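Local coordinates for protein oxalate biosynthetic component 1 (Burkholderia thailandensis, PDB 5IKY) that probably makes oxalate through the combined action of a serine hydrolase domain and an additional lyase activity, in a quorum sensing-dependent pathway, at residues Ile938-Cys949 / Asp979-Val989. Numbering follows the deposited sequence.
Sequences IATAQQLDVQAC and DIHLDWLGTSV
With its chain extended beyond CG (chi2 169°), Gln942 carries its carboxamide from the side of the helix to the backbone of Asp979-His981, while chi1 of -57° sets Asp945 CG beside its own backbone N and turns the carboxylate toward Gly986 and Thr987. The Gln942 amide bonds at both ends: NE2 donates to Asp979 O at 3.1 Å, almost straight (174°) and in the amide plane, and OE1 accepts from His981 N at 2.8 Å, with the donor in the carbonyl plane. Two bonds in that plane should fix the rotation of the amide, whose OE1 also lies at the edge of the His981 imidazole. Three residues on, Asp945 OD2 accepts from Thr987 N at 2.9 Å, met from above the carboxylate plane; Gly986 CA approaches the same oxygen to 3.2 Å, which the missing side chain permits. Within the alpha/beta-hydrolase domain, helix 937-955 directly follows strand 929-935, and the loop it grips leads from strand 969-976 to the adjacent parallel strand 988-992. Apolar contacts flank the polar ones: Ile938 CG1 meets Ile980 CG1 at 3.9 Å, the side chains crossing at about a right angle, and Val946 CG2 reaches Trp984 CZ3 at 4.0 Å. The Trp984 ring in turn places CH2 over the centre of one His981 face. Farther along, Cys949 SG lies 3.8 Å from Leu985 CB, and Phe966 of helix 959-966 touches both side chains.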
# COMPACT_ATOMS: atom_id res chain seq x y z
N ILE A 938 -11.70 0.91 25.43
CA ILE A 938 -11.02 2.15 25.78
C ILE A 938 -12.02 3.30 25.90
O ILE A 938 -11.80 4.25 26.65
CB ILE A 938 -9.92 2.50 24.74
CG1 ILE A 938 -9.11 3.72 25.19
CG2 ILE A 938 -10.52 2.73 23.36
CD1 ILE A 938 -8.49 3.56 26.56
N ALA A 939 -13.13 3.20 25.17
CA ALA A 939 -14.18 4.21 25.22
C ALA A 939 -14.95 4.12 26.53
O ALA A 939 -15.21 5.13 27.19
CB ALA A 939 -15.12 4.07 24.04
N THR A 940 -15.31 2.90 26.91
CA THR A 940 -16.03 2.65 28.15
C THR A 940 -15.20 3.12 29.34
O THR A 940 -15.73 3.68 30.30
CB THR A 940 -16.38 1.15 28.31
OG1 THR A 940 -17.24 0.74 27.24
CG2 THR A 940 -17.08 0.90 29.64
N ALA A 941 -13.89 2.91 29.25
CA ALA A 941 -12.97 3.29 30.31
C ALA A 941 -12.94 4.79 30.54
O ALA A 941 -13.05 5.26 31.68
CB ALA A 941 -11.57 2.79 29.99
N GLN A 942 -12.80 5.56 29.46
CA GLN A 942 -12.74 7.01 29.56
C GLN A 942 -14.07 7.60 30.02
O GLN A 942 -14.11 8.70 30.57
CB GLN A 942 -12.33 7.62 28.22
CG GLN A 942 -10.83 7.77 28.05
CD GLN A 942 -10.44 8.12 26.63
OE1 GLN A 942 -9.60 9.00 26.41
NE2 GLN A 942 -11.04 7.44 25.66
N GLN A 943 -15.15 6.86 29.80
CA GLN A 943 -16.46 7.28 30.29
C GLN A 943 -16.57 7.06 31.80
O GLN A 943 -17.36 7.72 32.47
CB GLN A 943 -17.58 6.54 29.55
CG GLN A 943 -17.83 7.07 28.15
CD GLN A 943 -18.78 6.19 27.36
OE1 GLN A 943 -20.00 6.30 27.48
NE2 GLN A 943 -18.22 5.32 26.52
N LEU A 944 -15.77 6.13 32.32
CA LEU A 944 -15.71 5.92 33.77
C LEU A 944 -14.95 7.07 34.42
O LEU A 944 -15.29 7.51 35.52
CB LEU A 944 -15.03 4.59 34.11
CG LEU A 944 -15.59 3.30 33.51
CD1 LEU A 944 -15.00 2.09 34.23
CD2 LEU A 944 -17.10 3.27 33.55
N ASP A 945 -13.92 7.55 33.73
CA ASP A 945 -13.12 8.67 34.22
C ASP A 945 -13.95 9.94 34.29
O ASP A 945 -13.83 10.72 35.23
CB ASP A 945 -11.90 8.88 33.32
CG ASP A 945 -11.04 7.63 33.20
OD1 ASP A 945 -11.41 6.59 33.78
OD2 ASP A 945 -10.00 7.69 32.51
N VAL A 946 -14.78 10.14 33.27
CA VAL A 946 -15.66 11.30 33.20
C VAL A 946 -16.63 11.35 34.38
O VAL A 946 -16.78 12.38 35.03
CB VAL A 946 -16.47 11.31 31.88
CG1 VAL A 946 -17.60 12.33 31.95
CG2 VAL A 946 -15.56 11.59 30.70
N GLN A 947 -17.27 10.21 34.66
CA GLN A 947 -18.21 10.12 35.76
C GLN A 947 -17.52 10.31 37.11
O GLN A 947 -18.11 10.85 38.05
CB GLN A 947 -18.93 8.77 35.73
CG GLN A 947 -19.73 8.52 34.47
CD GLN A 947 -20.47 7.20 34.51
OE1 GLN A 947 -21.41 7.02 35.28
NE2 GLN A 947 -20.03 6.26 33.67
N ALA A 948 -16.27 9.85 37.20
CA ALA A 948 -15.49 10.00 38.42
C ALA A 948 -15.21 11.47 38.70
O ALA A 948 -15.24 11.91 39.85
CB ALA A 948 -14.18 9.22 38.31
N CYS A 949 -14.93 12.23 37.64
CA CYS A 949 -14.70 13.66 37.77
C CYS A 949 -15.98 14.38 38.21
O CYS A 949 -15.93 15.31 39.01
CB CYS A 949 -14.20 14.25 36.45
SG CYS A 949 -12.56 13.67 35.94
N ASP A 979 -10.84 7.26 20.19
CA ASP A 979 -9.76 8.20 20.46
C ASP A 979 -9.45 8.28 21.95
O ASP A 979 -10.34 8.23 22.79
CB ASP A 979 -10.11 9.59 19.94
CG ASP A 979 -9.99 9.70 18.43
OD1 ASP A 979 -9.25 8.90 17.83
OD2 ASP A 979 -10.63 10.60 17.85
N ILE A 980 -8.16 8.38 22.26
CA ILE A 980 -7.73 8.63 23.63
C ILE A 980 -7.53 10.13 23.83
O ILE A 980 -6.59 10.71 23.30
CB ILE A 980 -6.43 7.89 23.97
CG1 ILE A 980 -6.61 6.38 23.79
CG2 ILE A 980 -6.00 8.21 25.39
CD1 ILE A 980 -5.36 5.58 24.09
N HIS A 981 -8.44 10.74 24.58
CA HIS A 981 -8.35 12.17 24.85
C HIS A 981 -7.19 12.45 25.78
O HIS A 981 -7.31 12.32 27.00
CB HIS A 981 -9.66 12.68 25.43
CG HIS A 981 -10.86 12.36 24.59
ND1 HIS A 981 -11.41 13.26 23.70
CD2 HIS A 981 -11.61 11.24 24.51
CE1 HIS A 981 -12.44 12.70 23.10
NE2 HIS A 981 -12.59 11.47 23.57
N LEU A 982 -6.06 12.82 25.19
CA LEU A 982 -4.80 12.97 25.91
C LEU A 982 -4.85 14.06 26.98
O LEU A 982 -4.19 13.95 28.01
CB LEU A 982 -3.67 13.26 24.92
CG LEU A 982 -2.26 13.41 25.47
CD1 LEU A 982 -1.89 12.23 26.35
CD2 LEU A 982 -1.27 13.56 24.33
N ASP A 983 -5.64 15.10 26.74
CA ASP A 983 -5.67 16.26 27.63
C ASP A 983 -6.76 16.18 28.70
O ASP A 983 -7.00 17.16 29.42
CB ASP A 983 -5.85 17.55 26.82
CG ASP A 983 -4.63 17.87 25.97
OD1 ASP A 983 -3.52 17.46 26.35
OD2 ASP A 983 -4.79 18.53 24.93
N TRP A 984 -7.42 15.04 28.82
CA TRP A 984 -8.44 14.85 29.84
C TRP A 984 -7.86 14.32 31.14
O TRP A 984 -6.75 13.78 31.16
CB TRP A 984 -9.53 13.89 29.35
CG TRP A 984 -10.48 14.46 28.35
CD1 TRP A 984 -10.40 15.68 27.74
CD2 TRP A 984 -11.66 13.84 27.83
NE1 TRP A 984 -11.45 15.85 26.88
CE2 TRP A 984 -12.24 14.73 26.91
CE3 TRP A 984 -12.28 12.60 28.05
CZ2 TRP A 984 -13.41 14.43 26.22
CZ3 TRP A 984 -13.44 12.31 27.37
CH2 TRP A 984 -14.00 13.22 26.46
N LEU A 985 -8.61 14.48 32.23
CA LEU A 985 -8.30 13.81 33.48
C LEU A 985 -8.69 12.34 33.38
O LEU A 985 -9.86 12.03 33.13
CB LEU A 985 -9.03 14.46 34.66
CG LEU A 985 -8.33 15.59 35.41
CD1 LEU A 985 -9.28 16.21 36.42
CD2 LEU A 985 -7.08 15.08 36.10
N GLY A 986 -7.74 11.44 33.56
CA GLY A 986 -8.04 10.03 33.47
C GLY A 986 -6.88 9.06 33.61
O GLY A 986 -5.76 9.45 33.93
N THR A 987 -7.18 7.79 33.36
CA THR A 987 -6.22 6.71 33.54
C THR A 987 -5.17 6.70 32.44
O THR A 987 -5.49 6.89 31.26
CB THR A 987 -6.94 5.34 33.56
OG1 THR A 987 -8.09 5.41 34.42
CG2 THR A 987 -6.00 4.25 34.05
N SER A 988 -3.92 6.48 32.82
CA SER A 988 -2.84 6.36 31.85
C SER A 988 -2.96 5.05 31.09
O SER A 988 -3.31 4.02 31.66
CB SER A 988 -1.47 6.47 32.53
OG SER A 988 -1.27 7.76 33.06
N VAL A 989 -2.66 5.08 29.79
CA VAL A 989 -2.91 3.94 28.92
C VAL A 989 -1.68 3.48 28.16
O VAL A 989 -0.88 4.29 27.69
CB VAL A 989 -4.02 4.26 27.88
CG1 VAL A 989 -4.51 2.99 27.20
CG2 VAL A 989 -5.18 4.99 28.54